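Local coordinates for GAF domain-containing protein (PDB 4MN7) that probably reduces the R-sulfoxide of free methionine to methionine, as a type II free methionine-R-sulfoxide reductase built on a GAF domain, at residues S9-A14 and V28-L33; Q16-K19 and K24-W27; L65-V70 and G100-E105; V94-Q99 and S126-M131; I106-D109 and A115-K118. The protein carries 1 engineered substitution. One frame throughout, in Å; residues are numbered along the deposited sequence.

Four of the five contacts tie helices or loops of one GAF domain to its antiparallel sheet; contact 2 fastens helix 2-21 to the loop that leads into that sheet. Contacts 1 and 2 come first along the chain, contact 2 nested within the loop that contact 1 closes; both use helix 2-21, with centres about 12 Å apart. Contacts 3 and 4 follow with interleaved segments, about 9 Å between centres, and contact 5 sits inside the loop of contact 4. Strands 27-34, 101-110 and 90-98 are sheet neighbours. Helices 2-21 and 118-136 pack together on one face, where they also meet the second subunit, whereas contact 3 holds the end of helix 59-66 to the sheet.

Contact 1: S9-A14 and V28-L33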
# COMPACT_ATOMS: atom_id res chain seq x y z
N SER A 9 -0.63 -4.06 7.47
CA SER A 9 0.27 -5.03 6.83
C SER A 9 0.96 -4.42 5.59
O SER A 9 2.13 -4.71 5.34
CB SER A 9 -0.39 -6.44 6.55
OG SER A 9 -1.02 -6.57 5.30
N GLN A 10 0.25 -3.58 4.82
CA GLN A 10 0.90 -2.82 3.73
C GLN A 10 2.03 -1.94 4.23
O GLN A 10 3.11 -1.94 3.68
CB GLN A 10 -0.12 -1.95 2.99
CG GLN A 10 -1.10 -2.76 2.17
CD GLN A 10 -0.42 -3.48 1.01
OE1 GLN A 10 0.14 -2.84 0.13
NE2 GLN A 10 -0.45 -4.79 1.02
N MET A 11 1.78 -1.16 5.27
CA MET A 11 2.80 -0.26 5.83
C MET A 11 3.99 -1.06 6.34
O MET A 11 5.16 -0.72 6.15
CB MET A 11 2.21 0.58 7.00
CG MET A 11 1.33 1.71 6.52
SD MET A 11 0.77 2.78 7.89
CE MET A 11 -0.66 1.91 8.10
N GLN A 12 3.68 -2.14 7.00
CA GLN A 12 4.72 -3.06 7.47
C GLN A 12 5.60 -3.61 6.34
O GLN A 12 6.85 -3.55 6.38
CB GLN A 12 4.04 -4.19 8.23
CG GLN A 12 4.99 -4.92 9.13
CD GLN A 12 5.50 -4.04 10.22
OE1 GLN A 12 4.75 -3.37 10.93
NE2 GLN A 12 6.80 -4.01 10.34
N ALA A 13 4.95 -4.06 5.27
CA ALA A 13 5.65 -4.53 4.05
C ALA A 13 6.47 -3.38 3.43
O ALA A 13 7.59 -3.58 3.00
CB ALA A 13 4.67 -5.06 3.01
N ALA A 14 5.91 -2.17 3.42
CA ALA A 14 6.69 -1.00 2.95
C ALA A 14 7.97 -0.74 3.81
O ALA A 14 9.06 -0.47 3.29
CB ALA A 14 5.81 0.24 2.87
N VAL A 28 13.03 1.97 9.93
CA VAL A 28 11.97 2.56 9.17
C VAL A 28 10.66 2.48 9.92
O VAL A 28 10.26 1.42 10.37
CB VAL A 28 11.83 1.85 7.81
CG1 VAL A 28 10.78 2.58 6.97
CG2 VAL A 28 13.18 1.87 7.09
N GLY A 29 9.99 3.61 10.02
CA GLY A 29 8.68 3.66 10.64
C GLY A 29 7.69 4.62 10.02
O GLY A 29 8.07 5.63 9.42
N PHE A 30 6.41 4.28 10.20
CA PHE A 30 5.34 5.14 9.88
C PHE A 30 4.70 5.63 11.16
O PHE A 30 4.16 4.82 11.99
CB PHE A 30 4.27 4.47 9.05
CG PHE A 30 4.64 4.21 7.58
CD1 PHE A 30 5.56 3.25 7.23
CD2 PHE A 30 3.98 4.86 6.55
CE1 PHE A 30 5.87 2.99 5.89
CE2 PHE A 30 4.27 4.57 5.22
CZ PHE A 30 5.22 3.63 4.90
N TYR A 31 4.72 6.95 11.29
CA TYR A 31 3.99 7.64 12.31
C TYR A 31 2.77 8.25 11.69
O TYR A 31 2.86 8.81 10.59
CB TYR A 31 4.81 8.76 12.94
CG TYR A 31 5.88 8.26 13.87
CD1 TYR A 31 5.60 8.04 15.22
CD2 TYR A 31 7.17 8.06 13.43
CE1 TYR A 31 6.56 7.57 16.07
CE2 TYR A 31 8.16 7.64 14.29
CZ TYR A 31 7.84 7.39 15.62
OH TYR A 31 8.82 6.95 16.49
N VAL A 32 1.65 8.19 12.40
CA VAL A 32 0.42 8.73 11.87
C VAL A 32 -0.20 9.68 12.87
O VAL A 32 -0.10 9.42 14.06
CB VAL A 32 -0.61 7.64 11.61
CG1 VAL A 32 -1.87 8.24 10.91
CG2 VAL A 32 0.01 6.51 10.81
N LEU A 33 -0.83 10.75 12.39
CA LEU A 33 -1.50 11.71 13.29
C LEU A 33 -2.84 11.19 13.73
O LEU A 33 -3.70 10.89 12.89
CB LEU A 33 -1.71 13.07 12.63
CG LEU A 33 -0.46 13.93 12.44
CD1 LEU A 33 -0.72 15.04 11.42
CD2 LEU A 33 0.00 14.55 13.79
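Met11 and Phe30 both swing CG opposite their own carbonyl carbons (chi1 -76° and -73°), and these matched first torsions bring a thioether chain and a phenyl ring together between helix 2-21 and strand 27-34. Met11 then runs extended to its sulfur. Its CG stands over one face of the Phe30 ring, 4.2 Å from the centroid and only 14° off the ring normal, a CH-pi contact displaced toward the rim. Next along the chain, Met11 SD meets the ring obliquely, 4.6 Å from its centroid, and also touches Phe30 CB at 4.1 Å. The far end of the ring is met by the helix backbone and by the following turn: Phe30 CE1 is 3.8 Å from Met11 O, and Phe30 CZ is 4.0 Å from Ala14 CB. Three buried residues thus make a wholly apolar seam between side chains. Val135 of helix 118-136 packs on both Met11 and Phe30, and Met131 closes on Ala14, while Gln10 of the second subunit also packs on Ala14. The pairing of sulfur and ring is a Met-aromatic contact, here joining the N-terminal helix of a GAF fold to its central antiparallel sheet.

Contact 2: Q16-K19 and K24-W27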
# COMPACT_ATOMS: atom_id res chain seq x y z
N GLN A 16 9.61 -2.93 5.44
CA GLN A 16 10.49 -4.04 5.19
C GLN A 16 11.23 -3.84 3.86
O GLN A 16 12.44 -3.95 3.81
CB GLN A 16 9.68 -5.36 5.21
CG GLN A 16 10.44 -6.69 5.11
CD GLN A 16 11.59 -6.84 6.11
OE1 GLN A 16 12.72 -7.05 5.71
NE2 GLN A 16 11.30 -6.72 7.41
N TYR A 17 10.49 -3.57 2.78
CA TYR A 17 11.13 -3.19 1.55
C TYR A 17 12.12 -2.05 1.73
O TYR A 17 13.27 -2.09 1.28
CB TYR A 17 10.05 -2.85 0.49
CG TYR A 17 10.62 -2.43 -0.84
CD1 TYR A 17 11.01 -1.12 -1.04
CD2 TYR A 17 10.80 -3.34 -1.92
CE1 TYR A 17 11.53 -0.69 -2.24
CE2 TYR A 17 11.35 -2.91 -3.16
CZ TYR A 17 11.71 -1.57 -3.30
OH TYR A 17 12.21 -0.98 -4.45
N LEU A 18 11.71 -0.98 2.40
CA LEU A 18 12.64 0.15 2.55
C LEU A 18 13.96 -0.23 3.25
O LEU A 18 15.04 0.26 2.91
CB LEU A 18 11.95 1.35 3.25
CG LEU A 18 10.93 2.01 2.32
CD1 LEU A 18 9.99 2.91 3.09
CD2 LEU A 18 11.57 2.77 1.17
N LYS A 19 13.85 -1.05 4.27
CA LYS A 19 15.02 -1.43 5.07
C LYS A 19 15.87 -2.46 4.35
O LYS A 19 17.06 -2.29 4.22
CB LYS A 19 14.57 -1.93 6.43
CG LYS A 19 15.74 -2.14 7.37
CD LYS A 19 15.30 -2.68 8.71
CE LYS A 19 16.39 -3.51 9.35
NZ LYS A 19 17.54 -2.59 9.55
N LYS A 24 21.84 1.75 3.80
CA LYS A 24 22.01 2.74 4.86
C LYS A 24 20.75 2.92 5.73
O LYS A 24 20.78 3.66 6.71
CB LYS A 24 22.36 4.09 4.23
CG LYS A 24 23.55 4.04 3.33
CD LYS A 24 24.01 5.43 3.02
CE LYS A 24 25.38 5.39 2.38
NZ LYS A 24 25.58 6.65 1.62
N TYR A 25 19.63 2.31 5.36
CA TYR A 25 18.38 2.53 6.08
C TYR A 25 18.35 1.51 7.18
O TYR A 25 18.18 0.35 6.90
CB TYR A 25 17.15 2.34 5.17
CG TYR A 25 16.95 3.39 4.10
CD1 TYR A 25 17.94 4.28 3.71
CD2 TYR A 25 15.74 3.46 3.42
CE1 TYR A 25 17.71 5.21 2.69
CE2 TYR A 25 15.52 4.39 2.41
CZ TYR A 25 16.50 5.25 2.06
OH TYR A 25 16.23 6.13 1.09
N ASP A 26 18.51 1.94 8.44
CA ASP A 26 18.58 1.02 9.58
C ASP A 26 17.33 0.88 10.42
O ASP A 26 17.17 -0.11 11.07
CB ASP A 26 19.74 1.43 10.49
CG ASP A 26 21.08 1.24 9.80
OD1 ASP A 26 21.26 0.09 9.40
OD2 ASP A 26 21.85 2.19 9.59
N TRP A 27 16.41 1.87 10.37
CA TRP A 27 15.15 1.84 11.06
C TRP A 27 14.16 2.58 10.16
O TRP A 27 14.44 3.64 9.66
CB TRP A 27 15.26 2.55 12.45
CG TRP A 27 14.09 2.33 13.39
CD1 TRP A 27 13.90 1.32 14.24
CD2 TRP A 27 12.93 3.14 13.47
NE1 TRP A 27 12.71 1.44 14.88
CE2 TRP A 27 12.08 2.55 14.41
CE3 TRP A 27 12.52 4.34 12.84
CZ2 TRP A 27 10.85 3.08 14.73
CZ3 TRP A 27 11.28 4.87 13.16
CH2 TRP A 27 10.47 4.26 14.11
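Lys19, in the last turn of helix 2-21, reaches across to Tyr25 and Asp26 in the loop that returns the chain to the GAF-domain sheet, just where Asp26 and Trp27 together face Asp109 as a classic beta bulge. Its CB rests on Val28 CG2 of strand 27-34. With CG anti to the backbone N (chi1 -172°), the chain heads out along the loop, and Lys19 CG passes 3.5 Å from Tyr25 O. CD and CE then run past the next carbonyl, Lys19 CE lying 3.9 Å from Asp26 O. A bend at the last torsion brings the ammonium back, so that Lys19 NZ donates to Asp26 O at 2.9 Å from above the carbonyl plane, 45° out of it. The Asp26 carboxylate is near but not bridged, with OD1 4.6 Å from Lys19 NZ; its OD2 takes the backbone N-H of Asp111. A favourable field between these opposite charges is still likely.

One residue earlier on the helix, Leu18 meets the tyrosine ring, its CB lying 4.3 Å from Tyr25 CD2. The hydroxyl of that ring is hydrogen-bonded to Asp120 OD1, and Met1 of the second subunit packs against both Leu18 and Tyr25. The helix backbone comes closer than the leucine side chain: Leu18 O, the acceptor of Asn22 ND2, sits obliquely to the ring, 3.3 Å from Tyr25 CD2.

Contact 3: L65-V70 and G100-E105; sequences LKNDIV and GEPIGE
The Asn67 carboxamide and the Pro102 pyrrolidine ring lie nearly parallel, one flat group over a face of the other. Asn67 CG is 3.9 Å from Pro102 CD and 4.0 Å from Pro102 CG, while Asn67 OD1 comes within 4.0 Å of Pro102 CB, so the amide spreads along the carbon rim of the proline instead of touching it at one corner. The ends of the amide are used as well. Asn67 ND2 points along the hairpin toward Gly100 O, a weak hydrogen bond of 3.4 Å with an N-H...O angle of 131°. At the other end Asn67 OD1 accepts from Arg97 NE, which approaches from the side of the amide plane turned from the proline. That bond is the stronger of the two, and with the weak one it fixes which way round the amide sits.

The side chain reaches this place because CG lies opposite the backbone N (chi1 -164°). A leucine in place of Asn67 would probably leave Arg97 NE without its acceptor and Gly100 O without its weak donor. Gly100, with positive phi, belongs to the tight turn that links strands 90-98 and 101-110, and Ile103 and Gly104 form a classic beta bulge opposite Val96 a little further on. Asn67, itself with positive phi, is the C-prime residue of the Schellman motif that ends helix 59-66; the contact thus lays a helix C-terminus of the GAF domain against the turn end of a beta-hairpin.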
# COMPACT_ATOMS: atom_id res chain seq x y z
N LEU A 65 4.91 19.73 10.97
CA LEU A 65 4.60 21.12 11.29
C LEU A 65 4.98 21.98 10.10
O LEU A 65 4.26 22.87 9.76
CB LEU A 65 5.38 21.59 12.52
CG LEU A 65 4.98 21.02 13.86
CD1 LEU A 65 6.04 21.45 14.92
CD2 LEU A 65 3.58 21.50 14.25
N LYS A 66 6.11 21.70 9.46
CA LYS A 66 6.53 22.43 8.30
C LYS A 66 5.84 21.88 7.05
O LYS A 66 5.92 22.48 6.04
CB LYS A 66 8.03 22.24 8.02
CG LYS A 66 9.00 22.89 8.97
CD LYS A 66 10.34 23.21 8.25
CE LYS A 66 10.91 22.00 7.54
NZ LYS A 66 12.12 22.28 6.72
N ASN A 67 5.26 20.69 7.11
CA ASN A 67 4.82 19.99 5.90
C ASN A 67 5.88 19.85 4.84
O ASN A 67 5.66 20.12 3.70
CB ASN A 67 3.57 20.59 5.28
CG ASN A 67 2.92 19.63 4.28
OD1 ASN A 67 3.31 18.45 4.17
ND2 ASN A 67 1.98 20.12 3.55
N ASP A 68 7.03 19.33 5.20
CA ASP A 68 8.12 19.20 4.24
C ASP A 68 9.08 18.16 4.79
O ASP A 68 9.03 17.85 5.99
CB ASP A 68 8.78 20.59 4.18
CG ASP A 68 9.45 20.87 2.89
OD1 ASP A 68 9.35 20.08 1.97
OD2 ASP A 68 10.16 21.91 2.83
N ILE A 69 9.99 17.69 3.96
CA ILE A 69 11.02 16.77 4.37
C ILE A 69 11.95 17.42 5.36
O ILE A 69 12.34 18.57 5.20
CB ILE A 69 11.85 16.30 3.18
CG1 ILE A 69 11.01 15.33 2.32
CG2 ILE A 69 13.10 15.58 3.62
CD1 ILE A 69 11.62 15.00 0.99
N VAL A 70 12.34 16.66 6.37
CA VAL A 70 13.38 17.14 7.29
C VAL A 70 14.46 16.09 7.17
O VAL A 70 14.22 14.89 7.41
CB VAL A 70 12.85 17.25 8.72
CG1 VAL A 70 13.99 17.51 9.71
CG2 VAL A 70 11.89 18.43 8.77
N GLY A 100 -3.41 17.31 0.26
CA GLY A 100 -2.48 18.41 0.47
C GLY A 100 -1.99 18.64 1.91
O GLY A 100 -1.02 19.38 2.11
N GLU A 101 -2.62 17.99 2.90
CA GLU A 101 -2.29 18.15 4.30
C GLU A 101 -1.57 16.91 4.87
O GLU A 101 -1.87 15.77 4.52
CB GLU A 101 -3.59 18.45 5.07
CG GLU A 101 -4.07 19.91 4.96
CD GLU A 101 -2.92 20.95 5.02
OE1 GLU A 101 -2.49 21.38 6.12
OE2 GLU A 101 -2.43 21.37 3.95
N PRO A 102 -0.67 17.14 5.76
CA PRO A 102 0.07 16.06 6.34
C PRO A 102 -0.82 15.22 7.24
O PRO A 102 -1.59 15.76 8.01
CB PRO A 102 1.18 16.76 7.12
CG PRO A 102 0.71 18.19 7.30
CD PRO A 102 -0.25 18.47 6.23
N ILE A 103 -0.75 13.91 7.10
CA ILE A 103 -1.53 13.03 7.99
C ILE A 103 -0.66 12.05 8.75
O ILE A 103 -1.15 11.22 9.54
CB ILE A 103 -2.64 12.29 7.23
CG1 ILE A 103 -2.02 11.49 6.06
CG2 ILE A 103 -3.63 13.34 6.71
CD1 ILE A 103 -2.73 10.21 5.72
N GLY A 104 0.62 12.13 8.49
CA GLY A 104 1.59 11.24 9.05
C GLY A 104 2.91 11.38 8.37
O GLY A 104 3.20 12.39 7.73
N GLU A 105 3.79 10.41 8.59
CA GLU A 105 5.16 10.53 8.03
C GLU A 105 5.89 9.23 7.95
O GLU A 105 5.53 8.26 8.66
CB GLU A 105 5.95 11.51 8.92
CG GLU A 105 6.11 11.00 10.34
CD GLU A 105 6.68 12.07 11.28
OE1 GLU A 105 6.56 13.27 11.01
OE2 GLU A 105 7.36 11.69 12.21

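Contact 4: V94-Q99 and S126-M131; sequences VPVRYQ and SIADLM
Ala128 faces strand 90-98 and carries nearly all the direct packing, which is apolar. Its methyl lies between two valines on the strand: Ala128 CB is 3.9 Å from Val94 CG1 and 4.0 Å from Val96 CG2. Ile106 of the neighbouring strand packs on Ala128 as well, while Leu124 covers Val94 and Val135 covers Val96.

A second kind of contact sets carbon against carbonyl oxygen. Pro95 O comes within 3.6 Å of Ala128 CB. In the reverse sense, Val96 CG1, the methyl opposite the backbone N (chi1 173°), lies 3.8 Å from Ala128 O.

The polar part runs through water. One molecule donates to Arg97 O at 2.8 Å and is placed to donate to Asp129 OD1 too, although that second leg is modelled so short that it is doubtful. If real, it would link the strand backbone to the exposed side of the helix.

The two short segments run 34° apart in direction with their axes 7.1 Å from each other at closest approach, and the CA atoms of Val96 and Ala128 are 5.1 Å apart. The chemistry implies close packing made possible by a small residue: a lone methyl lets helix 118-136 settle close on the sheet.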
# COMPACT_ATOMS: atom_id res chain seq x y z
N VAL A 94 9.79 12.20 6.23
CA VAL A 94 9.15 12.60 5.00
C VAL A 94 7.67 12.60 5.27
O VAL A 94 7.15 11.59 5.70
CB VAL A 94 9.41 11.52 3.98
CG1 VAL A 94 8.63 11.80 2.72
CG2 VAL A 94 10.91 11.41 3.71
N PRO A 95 6.99 13.74 5.12
CA PRO A 95 5.54 13.83 5.38
C PRO A 95 4.71 12.99 4.45
O PRO A 95 5.04 12.88 3.27
CB PRO A 95 5.22 15.30 5.15
CG PRO A 95 6.32 15.78 4.31
CD PRO A 95 7.52 15.02 4.66
N VAL A 96 3.64 12.39 4.98
CA VAL A 96 2.64 11.67 4.17
C VAL A 96 1.45 12.58 4.03
O VAL A 96 0.90 12.97 5.02
CB VAL A 96 2.21 10.33 4.79
CG1 VAL A 96 1.03 9.67 3.99
CG2 VAL A 96 3.44 9.42 4.85
N ARG A 97 1.12 12.99 2.83
CA ARG A 97 0.02 13.89 2.62
C ARG A 97 -1.27 13.31 2.00
O ARG A 97 -1.28 12.46 1.08
CB ARG A 97 0.46 15.02 1.71
CG ARG A 97 1.64 15.78 2.25
CD ARG A 97 2.21 16.63 1.13
NE ARG A 97 3.32 17.39 1.61
CZ ARG A 97 4.41 17.62 0.93
NH1 ARG A 97 4.52 17.18 -0.30
NH2 ARG A 97 5.38 18.35 1.46
N TYR A 98 -2.39 13.84 2.49
CA TYR A 98 -3.72 13.41 2.06
C TYR A 98 -4.55 14.67 1.87
O TYR A 98 -4.79 15.41 2.79
CB TYR A 98 -4.31 12.46 3.07
CG TYR A 98 -5.58 11.74 2.61
CD1 TYR A 98 -6.87 12.33 2.79
CD2 TYR A 98 -5.51 10.51 1.97
CE1 TYR A 98 -8.04 11.68 2.36
CE2 TYR A 98 -6.66 9.84 1.55
CZ TYR A 98 -7.92 10.42 1.76
OH TYR A 98 -9.03 9.74 1.32
N GLN A 99 -4.91 14.93 0.63
CA GLN A 99 -5.56 16.18 0.26
C GLN A 99 -4.70 17.37 0.61
O GLN A 99 -5.17 18.27 1.22
CB GLN A 99 -6.95 16.25 0.91
CG GLN A 99 -7.86 15.25 0.20
CD GLN A 99 -9.06 14.83 0.97
OE1 GLN A 99 -9.15 15.04 2.17
NE2 GLN A 99 -10.00 14.22 0.29
N SER A 126 7.85 10.24 -3.34
CA SER A 126 6.99 9.44 -4.19
C SER A 126 6.38 8.30 -3.40
O SER A 126 5.19 8.01 -3.51
CB SER A 126 7.73 8.91 -5.41
OG SER A 126 7.90 9.96 -6.36
N ILE A 127 7.19 7.64 -2.60
CA ILE A 127 6.70 6.52 -1.82
C ILE A 127 5.61 6.91 -0.84
O ILE A 127 4.55 6.25 -0.73
CB ILE A 127 7.85 5.81 -1.13
CG1 ILE A 127 8.57 5.04 -2.25
CG2 ILE A 127 7.27 4.83 -0.09
CD1 ILE A 127 9.87 4.44 -1.93
N ALA A 128 5.88 8.02 -0.14
CA ALA A 128 4.94 8.58 0.76
C ALA A 128 3.61 8.89 0.10
O ALA A 128 2.55 8.65 0.68
CB ALA A 128 5.50 9.79 1.40
N ASP A 129 3.66 9.34 -1.14
CA ASP A 129 2.46 9.69 -1.84
C ASP A 129 1.69 8.43 -2.26
O ASP A 129 0.46 8.39 -2.14
CB ASP A 129 2.83 10.49 -3.07
CG ASP A 129 1.64 10.95 -3.82
OD1 ASP A 129 0.62 11.36 -3.18
OD2 ASP A 129 1.72 10.92 -5.06
N LEU A 130 2.40 7.39 -2.72
CA LEU A 130 1.74 6.14 -3.10
C LEU A 130 1.08 5.44 -1.90
O LEU A 130 0.04 4.81 -2.04
CB LEU A 130 2.70 5.19 -3.80
CG LEU A 130 3.39 5.69 -5.07
CD1 LEU A 130 4.46 4.74 -5.57
CD2 LEU A 130 2.38 5.93 -6.12
N MET A 131 1.67 5.58 -0.73
CA MET A 131 1.21 4.94 0.49
C MET A 131 0.14 5.74 1.22
O MET A 131 -0.52 5.21 2.13
CB MET A 131 2.37 4.71 1.48
CG MET A 131 3.41 3.69 0.94
SD MET A 131 2.63 2.06 0.70
CE MET A 131 2.25 1.60 2.39
O HOH W 1 0.02 12.92 -1.32

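Contact 5: I106-D109 and A115-K118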
# COMPACT_ATOMS: atom_id res chain seq x y z
N ILE A 106 6.96 9.20 7.19
CA ILE A 106 7.89 8.07 7.20
C ILE A 106 9.12 8.63 7.86
O ILE A 106 9.62 9.63 7.42
CB ILE A 106 8.24 7.62 5.76
CG1 ILE A 106 6.96 7.29 5.02
CG2 ILE A 106 9.15 6.40 5.74
CD1 ILE A 106 7.16 6.81 3.64
N ASP A 107 9.61 7.94 8.91
CA ASP A 107 10.80 8.29 9.66
C ASP A 107 11.82 7.22 9.47
O ASP A 107 11.57 6.04 9.78
CB ASP A 107 10.42 8.38 11.15
CG ASP A 107 11.57 8.81 12.06
OD1 ASP A 107 12.51 9.49 11.58
OD2 ASP A 107 11.51 8.48 13.29
N ILE A 108 12.99 7.61 8.98
CA ILE A 108 14.07 6.65 8.76
C ILE A 108 15.39 7.12 9.40
O ILE A 108 15.85 8.23 9.17
CB ILE A 108 14.30 6.46 7.24
CG1 ILE A 108 13.03 6.03 6.57
CG2 ILE A 108 15.36 5.41 6.99
CD1 ILE A 108 13.11 5.89 5.04
N ASP A 109 16.02 6.22 10.13
CA ASP A 109 17.31 6.43 10.79
C ASP A 109 18.36 5.63 10.01
O ASP A 109 18.12 4.48 9.56
CB ASP A 109 17.33 5.79 12.22
CG ASP A 109 16.53 6.58 13.27
OD1 ASP A 109 15.31 6.65 13.15
OD2 ASP A 109 17.13 7.10 14.23
N ALA A 115 23.41 9.94 5.16
CA ALA A 115 22.91 8.78 4.47
C ALA A 115 21.89 9.14 3.34
O ALA A 115 21.68 8.34 2.45
CB ALA A 115 22.20 7.90 5.49
N PHE A 116 21.23 10.28 3.45
CA PHE A 116 20.04 10.58 2.66
C PHE A 116 20.32 11.71 1.69
O PHE A 116 20.46 12.88 2.06
CB PHE A 116 18.89 10.91 3.58
CG PHE A 116 18.62 9.84 4.58
CD1 PHE A 116 18.12 8.64 4.20
CD2 PHE A 116 18.93 10.02 5.92
CE1 PHE A 116 17.87 7.62 5.13
CE2 PHE A 116 18.69 9.00 6.84
CZ PHE A 116 18.17 7.80 6.45
N SER A 117 20.45 11.34 0.43
CA SER A 117 20.76 12.31 -0.63
C SER A 117 19.45 12.85 -1.23
O SER A 117 18.34 12.44 -0.83
CB SER A 117 21.57 11.58 -1.72
OG SER A 117 20.82 10.49 -2.27
N LYS A 118 19.56 13.75 -2.18
CA LYS A 118 18.43 14.31 -2.92
C LYS A 118 17.64 13.24 -3.62
O LYS A 118 16.43 13.31 -3.64
CB LYS A 118 18.85 15.32 -3.98
CG LYS A 118 19.55 16.54 -3.45
CD LYS A 118 18.56 17.51 -2.84
CE LYS A 118 19.28 18.51 -1.91
NZ LYS A 118 18.27 19.12 -0.98
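Strand 101-110 of the GAF-domain sheet is followed by a loop that leads into helix 118-136, and in this strand-to-helix connection Phe116 folds back onto Ile108 and Asp109 just ahead of the N-cap residue Ser117. The Ser117 backbone N-H is taken by Asp120 OD2, the bond from N3 side chain to N-cap backbone that belongs to a capping box.

The ring meets the strand with its far end. Phe116 CZ is 3.7 Å from Ile108 CG2, and the same methyl lies 3.8 Å from Phe116 CE1. Ile108 places that methyl opposite its backbone N, with CG1 opposite the carbonyl carbon (chi1 -56°), which turns the CG2 branch to the phenyl. Ile108 O approaches the same end obliquely, 3.6 Å from Phe116 CZ. The preceding residue of the loop covers a face: Ala115 CB sits 3.8 Å above the plane, over its centre. Tyr25 adds a second ring, their planes at about 50°, and Ile92 of strand 90-98 also packs on Phe116.

Replacing Phe116 with a serine would be likely to open a gap beside Ile108 and Tyr25. At the ring edge, near its plane, the backbone carbon Asp109 C stands 4.2 Å from Phe116 CZ.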